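Local coordinates for Myo-inositol phosphohydrolase (Mitsuokella multacida, PDB 4WU3), which probably removes phosphate groups from inositol phosphates such as phytate, being a PTP-like phytase, and is captured here with bound inositol-(1,3,4,5)-tetrakisphosphate, at residues I416-L421 / N500-Y505; E424-F429 / M491-L496; R357-A362 / Y572-N577; K383-L388 / M553-K558. The protein carries 2 engineered substitutions. All blocks are in the same frame, centred on the assembly; numbering follows the deposited sequence.

Going from the N terminus, the first of the contact segments to be reached is strand 357-358 with its turn, which wait for residues 572-577 to close interaction 3, the widest loop of the four. Inside it, 383-388 meets 553-558 in interaction 4; within that, strand 416-422 pairs with 503-509 in interaction 1, and interaction 2 (424-429 with 491-496) is innermost. The four contacts therefore nest without crossing. Interactions 1 and 2 touch through D420 and H426, joining the five-stranded sheet to the neighbouring six-stranded one. Interactions 3 and 4 touch through M359, L385 and L388, tying the other end of the five-stranded sheet to helices 545-558 and 564-573.

Interaction 1: residues I416-L421 / N500-Y505; sequences IYIMDL and NGLHYY
Y417 and H503 lie on the same face of the sheet with their rings in an offset stack, planes 28° apart and centroids 4.8 Å from each other. Both CG atoms sit anti to their carbonyl carbons, which leans the two rings the same way off the strands. The overlap is at the rims, and the H503 CB methylene also presses on the phenol, 3.4 Å from Y417 CD2. Further along this face M419, bent at chi2 and chi3, brings its SD to 3.8 Å from Y505 CB and lays CE obliquely by the Y505 ring. Y505 OH is hydrogen-bonded to E522 OE2.

Strands 416-422 and 503-509 are parallel neighbours in the five-stranded mixed sheet of this PTP-like phytase domain, 503-509 being the outermost. A ladder of four backbone hydrogen bonds joins them; the straightest, from I418 N to H503 O, is 3.0 Å long.

On the reverse face, the methyls of L502 reach over to the isoleucines, CD2 standing 3.8 Å from I416 CB and CD1 approaching I418 CG1. At the far end Y504 swings its ring toward D420, the carboxylate and ring planes 59° apart. Y504 OH donates a 2.6 Å hydrogen bond to D420 OD2 at that oxygen's anti lone pair. The same oxygen has a second hydrogen-bond partner outside the two segments, while D420 OD1 receives R422 N, and these bonds together fix the rotation of the buried carboxylate about 9 Å from bound inositol tetrakisphosphate.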
loop_
_atom_site.group_PDB
_atom_site.type_symbol
_atom_site.label_atom_id
_atom_site.label_comp_id
_atom_site.label_asym_id
_atom_site.label_seq_id
_atom_site.Cartn_x
_atom_site.Cartn_y
_atom_site.Cartn_z
ATOM N N ILE A 416 14.507 -8.540 53.856
ATOM C CA ILE A 416 13.503 -8.103 52.893
ATOM C C ILE A 416 14.157 -7.593 51.618
ATOM O O ILE A 416 15.001 -6.694 51.671
ATOM C CB ILE A 416 12.634 -6.976 53.476
ATOM C CG1 ILE A 416 11.924 -7.458 54.741
ATOM C CG2 ILE A 416 11.609 -6.509 52.445
ATOM C CD1 ILE A 416 11.318 -6.338 55.556
ATOM N N TYR A 417 13.779 -8.181 50.484
ATOM C CA TYR A 417 14.303 -7.767 49.181
ATOM C C TYR A 417 13.215 -7.070 48.383
ATOM O O TYR A 417 12.093 -7.552 48.291
ATOM C CB TYR A 417 14.823 -8.953 48.354
ATOM C CG TYR A 417 16.049 -9.617 48.915
ATOM C CD1 TYR A 417 15.943 -10.494 49.982
ATOM C CD2 TYR A 417 17.305 -9.387 48.380
ATOM C CE1 TYR A 417 17.055 -11.106 50.520
ATOM C CE2 TYR A 417 18.432 -10.003 48.914
ATOM C CZ TYR A 417 18.292 -10.863 49.983
ATOM O OH TYR A 417 19.377 -11.498 50.546
ATOM N N ILE A 418 13.554 -5.917 47.816
ATOM C CA ILE A 418 12.704 -5.277 46.821
ATOM C C ILE A 418 13.140 -5.823 45.460
ATOM O O ILE A 418 14.298 -5.659 45.058
ATOM C CB ILE A 418 12.853 -3.741 46.851
ATOM C CG1 ILE A 418 12.385 -3.171 48.203
ATOM C CG2 ILE A 418 12.096 -3.099 45.702
ATOM C CD1 ILE A 418 10.969 -3.535 48.608
ATOM N N MET A 419 12.219 -6.506 44.788
ATOM C CA MET A 419 12.484 -7.085 43.480
ATOM C C MET A 419 11.897 -6.176 42.402
ATOM O O MET A 419 10.705 -6.229 42.103
ATOM C CB MET A 419 11.887 -8.489 43.378
ATOM C CG MET A 419 12.275 -9.441 44.506
ATOM S SD MET A 419 14.035 -9.856 44.570
ATOM C CE MET A 419 14.260 -10.772 43.045
ATOM N N ASP A 420 12.743 -5.319 41.843
ATOM C CA ASP A 420 12.327 -4.364 40.829
ATOM C C ASP A 420 12.349 -5.081 39.481
ATOM O O ASP A 420 13.407 -5.471 39.002
ATOM C CB ASP A 420 13.277 -3.167 40.855
ATOM C CG ASP A 420 13.057 -2.187 39.710
ATOM O OD1 ASP A 420 12.041 -2.280 38.994
ATOM O OD2 ASP A 420 13.929 -1.312 39.523
ATOM N N LEU A 421 11.179 -5.257 38.873
ATOM C CA LEU A 421 11.064 -6.055 37.663
ATOM C C LEU A 421 10.999 -5.223 36.389
ATOM O O LEU A 421 10.587 -5.724 35.351
ATOM C CB LEU A 421 9.803 -6.910 37.734
ATOM C CG LEU A 421 9.654 -7.822 38.952
ATOM C CD1 LEU A 421 8.236 -8.354 39.042
ATOM C CD2 LEU A 421 10.665 -8.959 38.877
ATOM N N ASN A 500 17.171 2.963 53.033
ATOM C CA ASN A 500 16.149 2.629 54.040
ATOM C C ASN A 500 16.282 1.215 54.613
ATOM O O ASN A 500 15.336 0.675 55.192
ATOM C CB ASN A 500 14.741 2.849 53.474
ATOM C CG ASN A 500 14.343 4.319 53.468
ATOM O OD1 ASN A 500 13.889 4.858 54.476
ATOM N ND2 ASN A 500 14.527 4.973 52.334
ATOM N N GLY A 501 17.460 0.621 54.448
ATOM C CA GLY A 501 17.798 -0.622 55.139
ATOM C C GLY A 501 17.260 -1.897 54.508
ATOM O O GLY A 501 17.161 -2.930 55.173
ATOM N N LEU A 502 16.918 -1.842 53.225
ATOM C CA LEU A 502 16.432 -3.025 52.526
ATOM C C LEU A 502 17.394 -3.420 51.423
ATOM O O LEU A 502 18.209 -2.617 50.990
ATOM C CB LEU A 502 15.047 -2.769 51.928
ATOM C CG LEU A 502 13.969 -2.279 52.886
ATOM C CD1 LEU A 502 12.727 -1.868 52.113
ATOM C CD2 LEU A 502 13.626 -3.347 53.907
ATOM N N HIS A 503 17.293 -4.660 50.970
ATOM C CA HIS A 503 18.091 -5.123 49.845
ATOM C C HIS A 503 17.378 -4.881 48.530
ATOM O O HIS A 503 16.167 -4.684 48.489
ATOM C CB HIS A 503 18.385 -6.609 49.988
ATOM C CG HIS A 503 19.069 -6.961 51.267
ATOM N ND1 HIS A 503 18.399 -7.112 52.459
ATOM C CD2 HIS A 503 20.368 -7.193 51.539
ATOM C CE1 HIS A 503 19.257 -7.419 53.413
ATOM N NE2 HIS A 503 20.460 -7.476 52.881
ATOM N N TYR A 504 18.135 -4.926 47.446
ATOM C CA TYR A 504 17.586 -4.602 46.150
ATOM C C TYR A 504 18.057 -5.588 45.104
ATOM O O TYR A 504 19.215 -5.963 45.078
ATOM C CB TYR A 504 17.996 -3.185 45.754
ATOM C CG TYR A 504 17.527 -2.733 44.385
ATOM C CD1 TYR A 504 16.250 -2.202 44.206
ATOM C CD2 TYR A 504 18.367 -2.807 43.283
ATOM C CE1 TYR A 504 15.819 -1.775 42.962
ATOM C CE2 TYR A 504 17.956 -2.378 42.040
ATOM C CZ TYR A 504 16.681 -1.859 41.881
ATOM O OH TYR A 504 16.260 -1.430 40.637
ATOM N N TYR A 505 17.143 -6.017 44.246
ATOM C CA TYR A 505 17.512 -6.828 43.104
ATOM C C TYR A 505 16.679 -6.406 41.891
ATOM O O TYR A 505 15.493 -6.115 42.005
ATOM C CB TYR A 505 17.361 -8.330 43.403
ATOM C CG TYR A 505 18.077 -9.191 42.389
ATOM C CD1 TYR A 505 19.400 -9.567 42.573
ATOM C CD2 TYR A 505 17.444 -9.594 41.222
ATOM C CE1 TYR A 505 20.070 -10.324 41.624
ATOM C CE2 TYR A 505 18.100 -10.349 40.269
ATOM C CZ TYR A 505 19.415 -10.712 40.470
ATOM O OH TYR A 505 20.062 -11.453 39.503
#

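Interaction 2: residues E424-F429 / M491-L496; sequences ETHGVF and MTEQQL
V428 lies alongside M491, the two side chains pointing the same way, with the valine CG1 4.1 Å from the methionine CE at the end of a chain bent at chi3. The other valine methyl, CG2, meets L496 CD2 at 4.0 Å, and here the side chains cross at about a right angle. One methyl thus packs on strand residue M491 and the other on the first turn of the helix that follows.

V428 and M491 form an antiparallel hydrogen-bonded pair, with V428 N giving to M491 O at 2.9 Å and M491 N giving back to V428 O. This adds 490-491 as the end strand of the six-stranded mixed sheet. Immediately after it, T492 is the N-cap of helix 493-499 and makes a capping box with Q495: Q495 N donates to T492 OG1, and T492 N donates to Q495 OE1 at 3.0 Å. A water bridges the sheet to the helix start, donating to H426 O and accepting from E493 N at 2.8 Å.

With CG lodged between the backbone N and the carbonyl carbon (chi1 69°), the H426 ring presents its CE1 edge to the E493 carboxylate, OE1 lying 3.2 Å from CE1. Ring and carboxylate planes stand 80° apart. Their stronger polar partners lie toward the five-stranded sheet: H426 NE2 bonds D420 OD2, and E493 OE2 takes a hydrogen bond from H539 NE2.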
loop_
_atom_site.group_PDB
_atom_site.type_symbol
_atom_site.label_atom_id
_atom_site.label_comp_id
_atom_site.label_asym_id
_atom_site.label_seq_id
_atom_site.Cartn_x
_atom_site.Cartn_y
_atom_site.Cartn_z
ATOM N N GLU A 424 12.191 -0.885 31.754
ATOM C CA GLU A 424 12.199 0.527 31.418
ATOM C C GLU A 424 13.012 1.306 32.450
ATOM O O GLU A 424 13.064 0.937 33.634
ATOM C CB GLU A 424 10.765 1.071 31.343
ATOM C CG GLU A 424 9.997 1.047 32.660
ATOM C CD GLU A 424 9.129 -0.189 32.840
ATOM O OE1 GLU A 424 9.389 -1.215 32.183
ATOM O OE2 GLU A 424 8.182 -0.137 33.646
ATOM N N THR A 425 13.646 2.374 31.991
ATOM C CA THR A 425 14.448 3.244 32.853
ATOM C C THR A 425 13.548 4.048 33.797
ATOM O O THR A 425 12.585 4.655 33.359
ATOM C CB THR A 425 15.292 4.217 32.004
ATOM O OG1 THR A 425 16.453 3.540 31.522
ATOM C CG2 THR A 425 15.725 5.427 32.820
ATOM N N HIS A 426 13.859 4.027 35.090
ATOM C CA HIS A 426 13.082 4.768 36.087
ATOM C C HIS A 426 13.960 5.157 37.263
ATOM O O HIS A 426 15.092 4.674 37.399
ATOM C CB HIS A 426 11.903 3.950 36.609
ATOM C CG HIS A 426 12.311 2.783 37.450
ATOM N ND1 HIS A 426 12.035 2.702 38.800
ATOM C CD2 HIS A 426 12.999 1.658 37.136
ATOM C CE1 HIS A 426 12.521 1.566 39.277
ATOM N NE2 HIS A 426 13.116 0.918 38.289
ATOM N N GLY A 427 13.412 6.022 38.117
ATOM C CA GLY A 427 14.109 6.493 39.302
ATOM C C GLY A 427 13.226 7.372 40.149
ATOM O O GLY A 427 12.006 7.242 40.122
ATOM N N VAL A 428 13.849 8.272 40.899
ATOM C CA VAL A 428 13.126 9.160 41.806
ATOM C C VAL A 428 13.566 10.604 41.597
ATOM O O VAL A 428 14.752 10.920 41.705
ATOM C CB VAL A 428 13.370 8.765 43.282
ATOM C CG1 VAL A 428 12.495 9.586 44.217
ATOM C CG2 VAL A 428 13.092 7.288 43.481
ATOM N N PHE A 429 12.600 11.464 41.282
ATOM C CA PHE A 429 12.811 12.913 41.176
ATOM C C PHE A 429 12.057 13.611 42.294
ATOM O O PHE A 429 10.831 13.511 42.343
ATOM C CB PHE A 429 12.250 13.461 39.864
ATOM C CG PHE A 429 13.035 13.079 38.647
ATOM C CD1 PHE A 429 14.268 12.458 38.756
ATOM C CD2 PHE A 429 12.546 13.374 37.391
ATOM C CE1 PHE A 429 14.996 12.123 37.632
ATOM C CE2 PHE A 429 13.266 13.045 36.258
ATOM C CZ PHE A 429 14.491 12.414 36.379
ATOM N N MET A 491 17.514 10.262 42.725
ATOM C CA MET A 491 18.033 8.963 43.187
ATOM C C MET A 491 17.628 7.857 42.208
ATOM O O MET A 491 16.646 8.004 41.468
ATOM C CB MET A 491 17.448 8.583 44.556
ATOM C CG MET A 491 17.712 9.544 45.701
ATOM S SD MET A 491 17.000 8.856 47.197
ATOM C CE MET A 491 15.338 9.535 47.123
ATOM N N THR A 492 18.379 6.756 42.205
ATOM C CA THR A 492 17.881 5.504 41.646
ATOM C C THR A 492 17.007 4.884 42.718
ATOM O O THR A 492 17.067 5.291 43.885
ATOM C CB THR A 492 18.998 4.499 41.278
ATOM O OG1 THR A 492 19.733 4.115 42.447
ATOM C CG2 THR A 492 19.943 5.094 40.284
ATOM N N GLU A 493 16.186 3.912 42.332
ATOM C CA GLU A 493 15.354 3.210 43.310
ATOM C C GLU A 493 16.231 2.413 44.262
ATOM O O GLU A 493 15.929 2.288 45.454
ATOM C CB GLU A 493 14.364 2.270 42.627
ATOM C CG GLU A 493 13.633 1.373 43.609
ATOM C CD GLU A 493 12.415 0.693 43.006
ATOM O OE1 GLU A 493 11.604 1.383 42.337
ATOM O OE2 GLU A 493 12.256 -0.531 43.228
ATOM N N GLN A 494 17.312 1.862 43.726
ATOM C CA GLN A 494 18.236 1.093 44.537
ATOM C C GLN A 494 18.791 1.938 45.673
ATOM O O GLN A 494 18.790 1.497 46.822
ATOM C CB GLN A 494 19.383 0.560 43.699
ATOM C CG GLN A 494 20.518 0.035 44.553
ATOM C CD GLN A 494 21.429 -0.879 43.783
ATOM O OE1 GLN A 494 21.603 -0.732 42.575
ATOM N NE2 GLN A 494 22.020 -1.834 44.480
ATOM N N GLN A 495 19.263 3.143 45.340
ATOM C CA GLN A 495 19.758 4.084 46.340
ATOM C C GLN A 495 18.698 4.361 47.372
ATOM O O GLN A 495 18.968 4.294 48.563
ATOM C CB GLN A 495 20.184 5.401 45.695
ATOM C CG GLN A 495 21.493 5.311 44.942
ATOM C CD GLN A 495 21.834 6.580 44.190
ATOM O OE1 GLN A 495 20.981 7.202 43.550
ATOM N NE2 GLN A 495 23.092 6.979 44.268
ATOM N N LEU A 496 17.483 4.666 46.920
ATOM C CA LEU A 496 16.369 4.871 47.847
ATOM C C LEU A 496 16.129 3.657 48.756
ATOM O O LEU A 496 15.975 3.804 49.967
ATOM C CB LEU A 496 15.079 5.194 47.084
ATOM C CG LEU A 496 13.839 5.389 47.975
ATOM C CD1 LEU A 496 14.062 6.530 48.960
ATOM C CD2 LEU A 496 12.601 5.643 47.120
HETATM O O HOH W 1 16.158 3.529 39.558
#

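Interaction 3: residues R357-A362 / Y572-N577; sequences RTMNSA and YLLGGN
The end of helix 564-573 unwinds through a Schellman motif, with G575 at positive phi (124°), opposite a type I turn, T358 to S361, that follows strand 357-358; the nearest CA atoms, of R357 and L574, are 6.5 Å apart. L574 points its side chain into this turn. Its CD1 meets the thioether of M359, 3.7 Å from CE, the two side chains crossing at about a right angle, while CD2 rests 3.4 Å from S361 O. R357 runs past the helix end: CB lies 3.1 Å from L574 O, and a bend at chi2 (-86°) carries the guanidinium out over the glycines. One guanidinium face lies against the backbone of G575 and G576, with NH2 3.3 Å from G576 CA, a place where a side chain on G576 would be tight. R357 NH1 donates to N355 O and G543 O. A leucine at R357 would probably leave those two carbonyls without this donor and uncover the glycine backbone. The charge thus spends its hydrogen bonds outside the contact, near the inositol phosphate pocket to which G543 belongs, whereas across the contact itself the arginine offers its aliphatic chain and a flat face.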
loop_
_atom_site.group_PDB
_atom_site.type_symbol
_atom_site.label_atom_id
_atom_site.label_comp_id
_atom_site.label_asym_id
_atom_site.label_seq_id
_atom_site.Cartn_x
_atom_site.Cartn_y
_atom_site.Cartn_z
ATOM N N ARG A 357 -0.088 -5.613 48.390
ATOM C CA ARG A 357 -0.637 -6.771 49.093
ATOM C C ARG A 357 0.464 -7.646 49.635
ATOM O O ARG A 357 1.583 -7.642 49.112
ATOM C CB ARG A 357 -1.544 -7.600 48.178
ATOM C CG ARG A 357 -0.836 -8.283 47.019
ATOM C CD ARG A 357 -0.693 -7.388 45.795
ATOM N NE ARG A 357 -0.386 -8.169 44.597
ATOM C CZ ARG A 357 -0.123 -7.647 43.404
ATOM N NH1 ARG A 357 -0.126 -6.358 43.203
ATOM N NH2 ARG A 357 0.159 -8.416 42.391
ATOM N N THR A 358 0.152 -8.387 50.696
ATOM C CA THR A 358 1.028 -9.448 51.175
ATOM C C THR A 358 0.230 -10.731 51.109
ATOM O O THR A 358 -0.977 -10.702 50.886
ATOM C CB THR A 358 1.544 -9.220 52.622
ATOM O OG1 THR A 358 0.502 -9.482 53.580
ATOM C CG2 THR A 358 2.060 -7.804 52.804
ATOM N N MET A 359 0.896 -11.861 51.291
ATOM C CA MET A 359 0.212 -13.137 51.240
ATOM C C MET A 359 -0.629 -13.362 52.491
ATOM O O MET A 359 -1.333 -14.375 52.597
ATOM C CB MET A 359 1.219 -14.262 51.051
ATOM C CG MET A 359 1.976 -14.157 49.736
ATOM S SD MET A 359 0.839 -14.195 48.337
ATOM C CE MET A 359 0.568 -12.468 47.991
ATOM N N ASN A 360 -0.571 -12.413 53.428
ATOM C CA ASN A 360 -1.468 -12.418 54.589
ATOM C C ASN A 360 -2.682 -11.505 54.399
ATOM O O ASN A 360 -3.536 -11.419 55.283
ATOM C CB ASN A 360 -0.720 -11.987 55.858
ATOM C CG ASN A 360 0.443 -12.899 56.195
ATOM O OD1 ASN A 360 0.282 -14.112 56.328
ATOM N ND2 ASN A 360 1.620 -12.317 56.355
ATOM N N SER A 361 -2.756 -10.823 53.257
ATOM C CA SER A 361 -3.812 -9.837 53.011
ATOM C C SER A 361 -5.177 -10.487 52.814
ATOM O O SER A 361 -5.272 -11.685 52.571
ATOM C CB SER A 361 -3.483 -8.989 51.776
ATOM O OG SER A 361 -2.401 -8.108 52.032
ATOM N N ALA A 362 -6.233 -9.685 52.914
ATOM C CA ALA A 362 -7.589 -10.163 52.628
ATOM C C ALA A 362 -7.830 -10.243 51.124
ATOM O O ALA A 362 -7.336 -9.414 50.357
ATOM C CB ALA A 362 -8.621 -9.246 53.267
ATOM N N TYR A 572 -4.779 -13.372 42.035
ATOM C CA TYR A 572 -5.754 -12.397 41.563
ATOM C C TYR A 572 -6.529 -11.843 42.747
ATOM O O TYR A 572 -6.642 -10.620 42.915
ATOM C CB TYR A 572 -6.728 -13.008 40.540
ATOM C CG TYR A 572 -7.904 -12.106 40.218
ATOM C CD1 TYR A 572 -7.759 -11.036 39.363
ATOM C CD2 TYR A 572 -9.150 -12.318 40.789
ATOM C CE1 TYR A 572 -8.817 -10.197 39.075
ATOM C CE2 TYR A 572 -10.223 -11.490 40.499
ATOM C CZ TYR A 572 -10.047 -10.424 39.639
ATOM O OH TYR A 572 -11.100 -9.579 39.329
ATOM N N LEU A 573 -7.044 -12.743 43.579
ATOM C CA LEU A 573 -7.882 -12.335 44.695
ATOM C C LEU A 573 -7.124 -11.436 45.648
ATOM O O LEU A 573 -7.701 -10.542 46.248
ATOM C CB LEU A 573 -8.437 -13.548 45.430
ATOM C CG LEU A 573 -9.495 -14.290 44.611
ATOM C CD1 LEU A 573 -9.897 -15.582 45.285
ATOM C CD2 LEU A 573 -10.713 -13.408 44.391
ATOM N N LEU A 574 -5.821 -11.655 45.773
ATOM C CA LEU A 574 -5.034 -10.869 46.714
ATOM C C LEU A 574 -4.716 -9.483 46.178
ATOM O O LEU A 574 -4.184 -8.655 46.908
ATOM C CB LEU A 574 -3.747 -11.598 47.085
ATOM C CG LEU A 574 -4.006 -12.813 47.971
ATOM C CD1 LEU A 574 -2.854 -13.803 47.937
ATOM C CD2 LEU A 574 -4.288 -12.354 49.389
ATOM N N GLY A 575 -5.039 -9.232 44.907
ATOM C CA GLY A 575 -4.878 -7.904 44.319
ATOM C C GLY A 575 -4.028 -7.813 43.059
ATOM O O GLY A 575 -3.811 -6.711 42.540
ATOM N N GLY A 576 -3.544 -8.955 42.564
ATOM C CA GLY A 576 -2.871 -9.002 41.271
ATOM C C GLY A 576 -3.906 -9.006 40.160
ATOM O O GLY A 576 -5.105 -8.865 40.411
ATOM N N ASN A 577 -3.459 -9.143 38.917
ATOM C CA ASN A 577 -4.393 -9.444 37.845
ATOM C C ASN A 577 -4.432 -10.951 37.703
ATOM O O ASN A 577 -3.851 -11.656 38.542
ATOM C CB ASN A 577 -4.049 -8.727 36.534
ATOM C CG ASN A 577 -2.729 -9.164 35.926
ATOM O OD1 ASN A 577 -2.159 -10.189 36.289
ATOM N ND2 ASN A 577 -2.236 -8.371 34.979
#

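Interaction 4: residues K383-L388 / M553-K558; sequences KGLDTL and MYDMMK
L388 CD1 makes the apolar contacts with helix 545-558. CG is anti to the backbone N (chi1 -170°), which sends the branch out to the helix. CD1 packs 3.6 Å from K558 CG and 3.9 Å from Y554 CE2, a place where the lysine's own CG lies over one face of the tyrosine ring.

Two methyls make van der Waals contacts with a polar group, the carboxylate of D555. L388 CD2 diverges from CD1 to reach it, the side chains crossing at about a right angle and CD2 coming within 3.3 Å of D555 OD1. L385 adds a looser approach, CD2 to D555 OD2. Cutting L388 back to an alanine removes both methyls and is likely to open a gap between K558, Y554 and D555, leaving the lysine's aliphatic part with less to rest on.

The polar link is by water: one molecule lies within hydrogen-bonding distance of both L388 O, at 2.9 Å, and Y554 OH, at 2.6 Å. The carboxylate of D555 is buried, but its charge is met by R570 in a salt bridge at OD1, while Q571 bonds OD2. R570 also gives a hydrogen bond to K383 O, so one arginine of helix 564-573 serves both segments.

The short, weakly bonded helix at 385-388 leads into strand 390-393 and lies against one flank of helix 545-558. M553, M556 and M557 on that helix turn instead to helices 517-529, 564-573 and 593-613.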
loop_
_atom_site.group_PDB
_atom_site.type_symbol
_atom_site.label_atom_id
_atom_site.label_comp_id
_atom_site.label_asym_id
_atom_site.label_seq_id
_atom_site.Cartn_x
_atom_site.Cartn_y
_atom_site.Cartn_z
ATOM N N LYS A 383 -3.404 -22.394 51.184
ATOM C CA LYS A 383 -2.322 -23.192 51.716
ATOM C C LYS A 383 -0.926 -22.691 51.325
ATOM O O LYS A 383 -0.606 -22.493 50.155
ATOM C CB LYS A 383 -2.505 -24.638 51.281
ATOM C CG LYS A 383 -1.376 -25.509 51.725
ATOM C CD LYS A 383 -0.315 -25.572 50.656
ATOM C CE LYS A 383 0.903 -26.219 51.263
ATOM N NZ LYS A 383 1.911 -26.574 50.244
ATOM N N GLY A 384 -0.079 -22.510 52.324
ATOM C CA GLY A 384 1.288 -22.095 52.065
ATOM C C GLY A 384 1.489 -20.585 52.169
ATOM O O GLY A 384 2.612 -20.102 52.340
ATOM N N LEU A 385 0.397 -19.839 52.075
ATOM C CA LEU A 385 0.465 -18.383 52.055
ATOM C C LEU A 385 1.076 -17.812 53.332
ATOM O O LEU A 385 1.773 -16.796 53.303
ATOM C CB LEU A 385 -0.922 -17.790 51.843
ATOM C CG LEU A 385 -1.567 -17.982 50.471
ATOM C CD1 LEU A 385 -2.844 -17.165 50.389
ATOM C CD2 LEU A 385 -0.633 -17.591 49.339
ATOM N N ASP A 386 0.823 -18.473 54.456
ATOM C CA ASP A 386 1.323 -17.990 55.744
ATOM C C ASP A 386 2.861 -18.027 55.852
ATOM O O ASP A 386 3.444 -17.355 56.704
ATOM C CB ASP A 386 0.681 -18.784 56.895
ATOM C CG ASP A 386 0.891 -20.277 56.766
ATOM O OD1 ASP A 386 0.280 -20.889 55.859
ATOM O OD2 ASP A 386 1.657 -20.841 57.575
ATOM N N THR A 387 3.517 -18.815 55.006
ATOM C CA THR A 387 4.983 -18.900 55.040
ATOM C C THR A 387 5.643 -18.557 53.691
ATOM O O THR A 387 6.846 -18.759 53.510
ATOM C CB THR A 387 5.459 -20.298 55.504
ATOM O OG1 THR A 387 5.002 -21.297 54.589
ATOM C CG2 THR A 387 4.924 -20.622 56.893
ATOM N N LEU A 388 4.862 -18.031 52.752
ATOM C CA LEU A 388 5.389 -17.682 51.428
ATOM C C LEU A 388 6.269 -16.415 51.474
ATOM O O LEU A 388 7.175 -16.247 50.666
ATOM C CB LEU A 388 4.234 -17.529 50.435
ATOM C CG LEU A 388 4.544 -17.403 48.934
ATOM C CD1 LEU A 388 5.623 -18.376 48.499
ATOM C CD2 LEU A 388 3.275 -17.634 48.120
ATOM N N MET A 553 4.636 -17.336 39.796
ATOM C CA MET A 553 5.703 -18.305 39.548
ATOM C C MET A 553 6.394 -18.731 40.843
ATOM O O MET A 553 6.715 -19.905 41.031
ATOM C CB MET A 553 6.733 -17.731 38.578
ATOM C CG MET A 553 6.304 -17.805 37.127
ATOM S SD MET A 553 7.610 -17.274 36.022
ATOM C CE MET A 553 7.281 -15.521 35.857
ATOM N N TYR A 554 6.639 -17.770 41.723
ATOM C CA TYR A 554 7.236 -18.061 43.013
ATOM C C TYR A 554 6.274 -18.875 43.889
ATOM O O TYR A 554 6.675 -19.859 44.505
ATOM C CB TYR A 554 7.627 -16.754 43.704
ATOM C CG TYR A 554 8.391 -16.927 44.992
ATOM C CD1 TYR A 554 9.516 -17.735 45.050
ATOM C CD2 TYR A 554 8.010 -16.259 46.141
ATOM C CE1 TYR A 554 10.225 -17.888 46.224
ATOM C CE2 TYR A 554 8.719 -16.405 47.317
ATOM C CZ TYR A 554 9.825 -17.220 47.353
ATOM O OH TYR A 554 10.528 -17.367 48.533
ATOM N N ASP A 555 5.007 -18.465 43.943
ATOM C CA ASP A 555 3.989 -19.214 44.663
ATOM C C ASP A 555 4.026 -20.688 44.237
ATOM O O ASP A 555 4.123 -21.581 45.085
ATOM C CB ASP A 555 2.611 -18.604 44.407
ATOM C CG ASP A 555 1.550 -19.045 45.429
ATOM O OD1 ASP A 555 1.829 -19.918 46.289
ATOM O OD2 ASP A 555 0.415 -18.513 45.362
ATOM N N MET A 556 3.970 -20.933 42.927
ATOM C CA MET A 556 3.967 -22.294 42.389
ATOM C C MET A 556 5.194 -23.049 42.841
ATOM O O MET A 556 5.107 -24.213 43.250
ATOM C CB MET A 556 4.004 -22.296 40.861
ATOM C CG MET A 556 2.690 -22.023 40.179
ATOM S SD MET A 556 2.929 -21.921 38.395
ATOM C CE MET A 556 1.832 -20.560 38.039
ATOM N N MET A 557 6.346 -22.405 42.707
ATOM C CA MET A 557 7.609 -23.045 43.035
ATOM C C MET A 557 7.580 -23.563 44.470
ATOM O O MET A 557 8.063 -24.652 44.745
ATOM C CB MET A 557 8.784 -22.073 42.846
ATOM C CG MET A 557 9.152 -21.798 41.389
ATOM S SD MET A 557 10.296 -20.414 41.171
ATOM C CE MET A 557 11.830 -21.140 41.745
ATOM N N LYS A 558 7.011 -22.775 45.376
ATOM C CA LYS A 558 7.040 -23.080 46.810
ATOM C C LYS A 558 5.893 -24.002 47.213
ATOM O O LYS A 558 5.970 -24.696 48.215
ATOM C CB LYS A 558 6.956 -21.782 47.627
ATOM C CG LYS A 558 8.026 -20.748 47.296
ATOM C CD LYS A 558 9.349 -21.064 47.970
ATOM C CE LYS A 558 9.276 -20.814 49.470
ATOM N NZ LYS A 558 10.584 -21.054 50.136
HETATM O O HOH W 2 9.959 -15.463 50.178
#